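Local coordinates for protein agglutinin (Narcissus pseudonarcissus, PDB 3DZW) that binds mannose-containing glycans as a daffodil agglutinin, here holding alpha-1,3-linked mannobiose, at residues G47-C52 with Y65-N70; G7-P12 with H53-S58. All coordinates share one frame; numbering follows the deposited sequence. Where two conformers were deposited one is given.

How the interactions relate
Interactions 1 and 2, whose centres lie 13 Å apart, each contribute one residue to the same mannose-binding site. Arg51 and Cys52 end one segment of interaction 1, and His53 carries the chain straight on into the strand of interaction 2. That strand is paired in turn with 62-65, where Tyr65 N probably bonds to His53 O at 2.9 Å. At the sugar, Tyr65 of interaction 1 and Gln57 of interaction 2 hold the same mannose, and Tyr65 OH lies 2.7 Å from Gln57 OE1, a probable hydrogen bond that would help fix both side chains. Far from the sugar, Pro12 CG packs 3.5 Å from Cys52 O, joining the loop of 47-52 to the end of 7-12.

Interaction 1 of 2, residues G47-C52 with Y65-N70; sequences GLDRRC and YSPRNN. With MAN (alpha-D-mannopyranose), chain E.
Ser66 meets Asp49 through its CB, 4.1 Å from Asp49 OD2, while its OG is gripped from its own turn. OG accepts the N-H of Asn70 at 3.1 Å and, weakly, that of Arg68 N at 3.3 Å. With chi1 at 70°, OG sits between the backbone N and the carbonyl carbon, folded back over the type I turn of Ser66 to Asn69. Serine suits the spot, being small and able to take both N-H groups.

Pro67, the second residue of that turn, faces Asp49: the carboxylate lies against the CG-CD edge of the pyrrolidine, with OD2 3.2 Å from Pro67 CG. Proline's fixed phi (-57°) suits this turn position. Asp49 CG stands anti to its own N (chi1 -159°), which carries the acid across to the proline. Arg68, bent at chi2 and chi3, brings NE to 4.1 Å from Asp49 OD2, beyond salt-bridge distance, so the opposite charges probably attract only weakly. Deeper in, Cys52 CB approaches Tyr65 O at 3.2 Å and its sulfur packs on Ser66 and Pro67; a disulfide to Cys29 holds this cysteine.

One residue before Ser66, Tyr65 leads away to the sugar: its OH accepts a hydrogen bond from O4 of the chain E mannose at 2.8 Å and is hydrogen-bonded to Gln57 OE1. This tyrosine closes the QxDxNxVxY mannose-binding motif of monocot lectins.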
loop_
_atom_site.group_PDB
_atom_site.type_symbol
_atom_site.label_atom_id
_atom_site.label_comp_id
_atom_site.label_asym_id
_atom_site.label_seq_id
_atom_site.Cartn_x
_atom_site.Cartn_y
_atom_site.Cartn_z
ATOM N N GLY A 47 5.647 27.025 -14.944
ATOM C CA GLY A 47 6.047 27.861 -16.089
ATOM C C GLY A 47 7.404 28.574 -15.959
ATOM O O GLY A 47 7.833 29.252 -16.891
ATOM N N LEU A 48 8.078 28.422 -14.811
ATOM C CA LEU A 48 9.398 29.070 -14.602
ATOM C C LEU A 48 10.484 28.402 -15.437
ATOM O O LEU A 48 11.371 29.077 -15.964
ATOM C CB LEU A 48 9.796 29.080 -13.111
ATOM C CG LEU A 48 9.064 30.081 -12.190
ATOM C CD1 LEU A 48 7.559 29.947 -12.268
ATOM C CD2 LEU A 48 9.550 29.924 -10.739
ATOM N N ASP A 49 10.419 27.073 -15.550
ATOM C CA ASP A 49 11.379 26.327 -16.329
ATOM C C ASP A 49 10.727 24.943 -16.692
ATOM O O ASP A 49 9.530 24.741 -16.435
ATOM C CB ASP A 49 12.698 26.187 -15.564
ATOM C CG ASP A 49 13.892 25.876 -16.479
ATOM O OD1 ASP A 49 13.693 25.284 -17.565
ATOM O OD2 ASP A 49 15.029 26.222 -16.098
ATOM N N ARG A 50 11.507 24.018 -17.271
ATOM C CA ARG A 50 10.992 22.727 -17.664
ATOM C C ARG A 50 11.825 21.605 -17.019
ATOM O O ARG A 50 13.045 21.716 -16.914
ATOM C CB ARG A 50 11.064 22.600 -19.177
ATOM C CG ARG A 50 10.039 21.658 -19.822
ATOM C CD ARG A 50 8.652 22.354 -19.947
ATOM N NE ARG A 50 7.678 21.552 -20.730
ATOM C CZ ARG A 50 6.713 20.762 -20.219
ATOM N NH1 ARG A 50 6.534 20.657 -18.909
ATOM N NH2 ARG A 50 5.908 20.092 -21.040
ATOM N N ARG A 51 11.155 20.537 -16.584
ATOM C CA ARG A 51 11.826 19.350 -15.956
ATOM C C ARG A 51 12.730 19.648 -14.709
ATOM O O ARG A 51 13.957 19.465 -14.748
ATOM C CB ARG A 51 12.630 18.555 -17.008
ATOM C CG ARG A 51 11.767 17.968 -18.125
ATOM C CD ARG A 51 12.575 17.060 -19.052
ATOM N NE ARG A 51 13.173 15.919 -18.329
ATOM C CZ ARG A 51 12.543 14.761 -18.048
ATOM N NH1 ARG A 51 13.190 13.802 -17.389
ATOM N NH2 ARG A 51 11.269 14.557 -18.415
ATOM N N CYS A 52 12.095 20.088 -13.628
ATOM C CA CYS A 52 12.772 20.357 -12.375
ATOM C C CYS A 52 12.715 19.093 -11.528
ATOM O O CYS A 52 11.936 18.189 -11.832
ATOM C CB CYS A 52 12.093 21.495 -11.632
ATOM S SG CYS A 52 12.183 23.136 -12.436
ATOM N N TYR A 65 14.992 22.088 -7.542
ATOM C CA TYR A 65 16.106 22.573 -8.395
ATOM C C TYR A 65 15.725 22.645 -9.871
ATOM O O TYR A 65 14.989 21.798 -10.378
ATOM C CB TYR A 65 17.350 21.683 -8.237
ATOM C CG TYR A 65 18.093 21.854 -6.929
ATOM C CD1 TYR A 65 19.024 22.871 -6.773
ATOM C CD2 TYR A 65 17.884 20.979 -5.857
ATOM C CE1 TYR A 65 19.724 23.042 -5.580
ATOM C CE2 TYR A 65 18.584 21.136 -4.650
ATOM C CZ TYR A 65 19.506 22.181 -4.524
ATOM O OH TYR A 65 20.207 22.360 -3.344
ATOM N N SER A 66 16.253 23.662 -10.559
ATOM C CA SER A 66 16.012 23.856 -11.971
ATOM C C SER A 66 16.876 22.890 -12.765
ATOM O O SER A 66 17.760 22.256 -12.196
ATOM C CB SER A 66 16.371 25.274 -12.367
ATOM O OG SER A 66 17.777 25.464 -12.312
ATOM N N PRO A 67 16.607 22.743 -14.099
ATOM C CA PRO A 67 17.465 21.878 -14.920
ATOM C C PRO A 67 18.979 22.293 -14.877
ATOM O O PRO A 67 19.848 21.456 -15.153
ATOM C CB PRO A 67 16.883 22.031 -16.337
ATOM C CG PRO A 67 15.992 23.211 -16.275
ATOM C CD PRO A 67 15.489 23.286 -14.886
ATOM N N ARG A 68 19.271 23.577 -14.557
ATOM C CA ARG A 68 20.681 24.046 -14.420
ATOM C C ARG A 68 21.192 23.943 -12.951
ATOM O O ARG A 68 22.208 24.555 -12.593
ATOM C CB ARG A 68 20.900 25.481 -14.977
ATOM C CG ARG A 68 20.922 25.578 -16.525
ATOM C CD ARG A 68 19.568 25.666 -17.146
ATOM N NE ARG A 68 18.972 26.995 -16.937
ATOM C CZ ARG A 68 19.242 28.084 -17.690
ATOM N NH1 ARG A 68 20.122 28.024 -18.707
ATOM N NH2 ARG A 68 18.642 29.243 -17.416
ATOM N N ASN A 69 20.469 23.170 -12.121
ATOM C CA ASN A 69 20.837 22.924 -10.711
ATOM C C ASN A 69 20.855 24.180 -9.807
ATOM O O ASN A 69 21.696 24.300 -8.905
ATOM C CB ASN A 69 22.193 22.172 -10.643
ATOM C CG ASN A 69 22.164 20.828 -11.403
ATOM O OD1 ASN A 69 23.163 20.420 -11.992
ATOM N ND2 ASN A 69 21.008 20.162 -11.402
ATOM N N ASN A 70 19.922 25.104 -10.065
ATOM C CA ASN A 70 19.773 26.306 -9.268
ATOM C C ASN A 70 18.487 26.181 -8.477
ATOM O O ASN A 70 17.457 25.784 -9.038
ATOM C CB ASN A 70 19.715 27.550 -10.147
ATOM C CG ASN A 70 21.018 27.794 -10.939
ATOM O OD1 ASN A 70 20.975 28.216 -12.091
ATOM N ND2 ASN A 70 22.166 27.522 -10.316
HETATM C C1 MAN E . 20.528 25.874 2.018
HETATM C C2 MAN E . 21.254 24.534 1.534
HETATM C C3 MAN E . 21.513 24.489 0.042
HETATM C C4 MAN E . 20.269 24.913 -0.738
HETATM C C5 MAN E . 19.780 26.314 -0.326
HETATM C C6 MAN E . 18.498 26.683 -1.050
HETATM O O1 MAN E . 21.349 26.888 2.788
HETATM O O2 MAN E . 20.439 23.458 1.901
HETATM O O3 MAN E . 21.870 23.171 -0.326
HETATM O O4 MAN E . 20.545 24.908 -2.126
HETATM O O5 MAN E . 19.494 26.412 1.063
HETATM O O6 MAN E . 17.982 27.891 -0.506
#

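Interaction 2 of 2, residues G7-P12 with H53-S58; sequences GETLSP and HLSMQS. With MAN (alpha-D-mannopyranose), chain E; MAN (alpha-D-mannopyranose), chain B.
Leu10 and Leu54 lie side by side and point the same way from neighbouring strands. Leu54 has CG anti to its backbone N (chi1 179°), whereas Leu10 has CG anti to its carbonyl carbon (chi1 -67°), and these placements bring Leu10 CD1 to 3.8 Å from Leu54 CD2. With Met56 on the same side, the two leucines supply the apolar face that packs on Leu4.

Thr9 and Ser55, a non-hydrogen-bonded pair, occupy the other face. Thr9 turns its methyl CG2 toward Ser55 CB, 3.9 Å away, and toward the imidazole of His53. Ser55 OG instead bonds a water at 2.8 Å, and that water donates to Glu8 O.

The strands 8-10 and 53-56 run antiparallel, as in the beta-prism II fold of the monocot mannose-binding lectins, with 8-10 an outermost strand of its sheet. Leu10 and Leu54 form a hydrogen-bonded pair, Leu10 N giving to Leu54 O at 2.9 Å and Leu54 N to Leu10 O at 3.0 Å. Beyond it Gly7 N reaches Met56 O at 2.8 Å; with phi at 98° a CB would press on the carbonyl O of the preceding residue, which suits glycine.

Glu8 points to the leucine face, and its carboxylate reaches outward to a salt bridge with Lys90 of the second subunit. Gln57, past the strand end, extends the opposite way to the sugar: its NE2 donates to O3 of the chain E mannose at 3.2 Å, and weakly to O2 of that mannose at 3.0 Å.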
loop_
_atom_site.group_PDB
_atom_site.type_symbol
_atom_site.label_atom_id
_atom_site.label_comp_id
_atom_site.label_asym_id
_atom_site.label_seq_id
_atom_site.Cartn_x
_atom_site.Cartn_y
_atom_site.Cartn_z
ATOM N N GLY A 7 18.390 12.210 1.094
ATOM C CA GLY A 7 19.337 11.616 0.147
ATOM C C GLY A 7 18.625 11.127 -1.136
ATOM O O GLY A 7 19.283 10.655 -2.073
ATOM N N GLU A 8 17.278 11.237 -1.165
ATOM C CA GLU A 8 16.459 10.820 -2.340
ATOM C C GLU A 8 15.872 12.017 -3.065
ATOM O O GLU A 8 15.759 13.120 -2.492
ATOM C CB GLU A 8 15.315 9.884 -1.928
ATOM C CG GLU A 8 15.756 8.544 -1.315
ATOM C CD GLU A 8 14.566 7.616 -0.988
ATOM O OE1 GLU A 8 13.435 8.126 -0.764
ATOM O OE2 GLU A 8 14.770 6.381 -0.940
ATOM N N THR A 9 15.473 11.796 -4.318
ATOM C CA THR A 9 14.893 12.841 -5.145
ATOM C C THR A 9 13.705 12.352 -5.956
ATOM O O THR A 9 13.560 11.150 -6.208
ATOM C CB THR A 9 15.910 13.382 -6.171
ATOM O OG1 THR A 9 16.300 12.320 -7.064
ATOM C CG2 THR A 9 17.155 13.963 -5.482
ATOM N N LEU A 10 12.848 13.297 -6.357
ATOM C CA LEU A 10 11.726 13.007 -7.218
ATOM C C LEU A 10 12.043 13.632 -8.565
ATOM O O LEU A 10 12.225 14.854 -8.659
ATOM C CB LEU A 10 10.394 13.569 -6.681
ATOM C CG LEU A 10 9.786 12.990 -5.398
ATOM C CD1 LEU A 10 8.486 13.703 -5.075
ATOM C CD2 LEU A 10 9.547 11.482 -5.512
ATOM N N SER A 11 12.146 12.793 -9.603
ATOM C CA SER A 11 12.413 13.253 -10.958
ATOM C C SER A 11 11.128 13.808 -11.550
ATOM O O SER A 11 10.050 13.604 -10.977
ATOM C CB SER A 11 12.942 12.100 -11.820
ATOM O OG SER A 11 14.105 11.527 -11.260
ATOM N N PRO A 12 11.218 14.532 -12.704
ATOM C CA PRO A 12 9.992 15.066 -13.310
ATOM C C PRO A 12 8.904 13.996 -13.498
ATOM O O PRO A 12 9.176 12.899 -14.041
ATOM C CB PRO A 12 10.472 15.598 -14.669
ATOM C CG PRO A 12 11.896 15.933 -14.455
ATOM C CD PRO A 12 12.420 14.922 -13.474
ATOM N N HIS A 53 13.540 19.015 -10.468
ATOM C CA HIS A 53 13.507 17.845 -9.562
ATOM C C HIS A 53 13.438 18.307 -8.101
ATOM O O HIS A 53 13.877 19.412 -7.769
ATOM C CB HIS A 53 14.705 16.891 -9.786
ATOM C CG HIS A 53 16.023 17.421 -9.296
ATOM N ND1 HIS A 53 16.860 18.181 -10.080
ATOM C CD2 HIS A 53 16.657 17.271 -8.105
ATOM C CE1 HIS A 53 17.949 18.486 -9.394
ATOM N NE2 HIS A 53 17.848 17.948 -8.191
ATOM N N LEU A 54 12.860 17.454 -7.243
ATOM C CA LEU A 54 12.715 17.735 -5.810
ATOM C C LEU A 54 13.715 16.926 -5.020
ATOM O O LEU A 54 13.856 15.726 -5.250
ATOM C CB LEU A 54 11.304 17.385 -5.346
ATOM C CG LEU A 54 10.976 17.584 -3.864
ATOM C CD1 LEU A 54 11.079 19.050 -3.480
ATOM C CD2 LEU A 54 9.586 17.041 -3.545
ATOM N N SER A 55 14.399 17.569 -4.069
ATOM C CA SER A 55 15.400 16.884 -3.249
ATOM C C SER A 55 15.233 17.084 -1.734
ATOM O O SER A 55 15.201 18.220 -1.246
ATOM C CB SER A 55 16.810 17.352 -3.651
ATOM O OG SER A 55 17.801 16.724 -2.846
ATOM N N MET A 56 15.099 15.962 -1.005
ATOM C CA MET A 56 15.041 15.974 0.450
ATOM C C MET A 56 16.496 15.781 0.833
ATOM O O MET A 56 17.041 14.672 0.712
ATOM C CB MET A 56 14.154 14.865 0.974
ATOM C CG MET A 56 14.039 14.724 2.526
ATOM S SD MET A 56 13.259 16.094 3.436
ATOM C CE MET A 56 14.559 17.317 3.471
ATOM N N GLN A 57 17.138 16.861 1.273
ATOM C CA GLN A 57 18.591 16.848 1.592
ATOM C C GLN A 57 18.967 16.366 3.002
ATOM O O GLN A 57 18.139 16.389 3.935
ATOM C CB GLN A 57 19.160 18.252 1.348
ATOM C CG GLN A 57 18.988 18.706 -0.100
ATOM C CD GLN A 57 19.570 20.071 -0.393
ATOM O OE1 GLN A 57 19.723 20.442 -1.554
ATOM N NE2 GLN A 57 19.903 20.830 0.655
ATOM N N SER A 58 20.229 15.938 3.145
ATOM C CA SER A 58 20.755 15.440 4.422
ATOM C C SER A 58 20.927 16.558 5.472
ATOM O O SER A 58 21.161 16.271 6.646
ATOM C CB SER A 58 22.086 14.707 4.206
ATOM O OG SER A 58 23.052 15.554 3.608
HETATM C C1 MAN E . 20.528 25.874 2.018
HETATM C C2 MAN E . 21.254 24.534 1.534
HETATM C C3 MAN E . 21.513 24.489 0.042
HETATM C C4 MAN E . 20.269 24.913 -0.738
HETATM C C5 MAN E . 19.780 26.314 -0.326
HETATM C C6 MAN E . 18.498 26.683 -1.050
HETATM O O1 MAN E . 21.349 26.888 2.788
HETATM O O2 MAN E . 20.439 23.458 1.901
HETATM O O3 MAN E . 21.870 23.171 -0.326
HETATM O O4 MAN E . 20.545 24.908 -2.126
HETATM O O5 MAN E . 19.494 26.412 1.063
HETATM O O6 MAN E . 17.982 27.891 -0.506
HETATM C C1 MAN B . 23.236 23.087 -0.757
HETATM C C2 MAN B . 23.467 21.699 -1.345
HETATM C C3 MAN B . 23.521 20.639 -0.237
HETATM C C4 MAN B . 24.495 21.054 0.844
HETATM C C5 MAN B . 24.148 22.436 1.348
HETATM C C6 MAN B . 25.141 22.893 2.422
HETATM O O2 MAN B . 24.670 21.708 -2.087
HETATM O O3 MAN B . 23.912 19.390 -0.764
HETATM O O4 MAN B . 24.423 20.134 1.908
HETATM O O5 MAN B . 24.175 23.351 0.269
HETATM O O6 MAN B . 24.843 24.214 2.823
HETATM O O HOH W 1 18.784 14.248 -2.074
#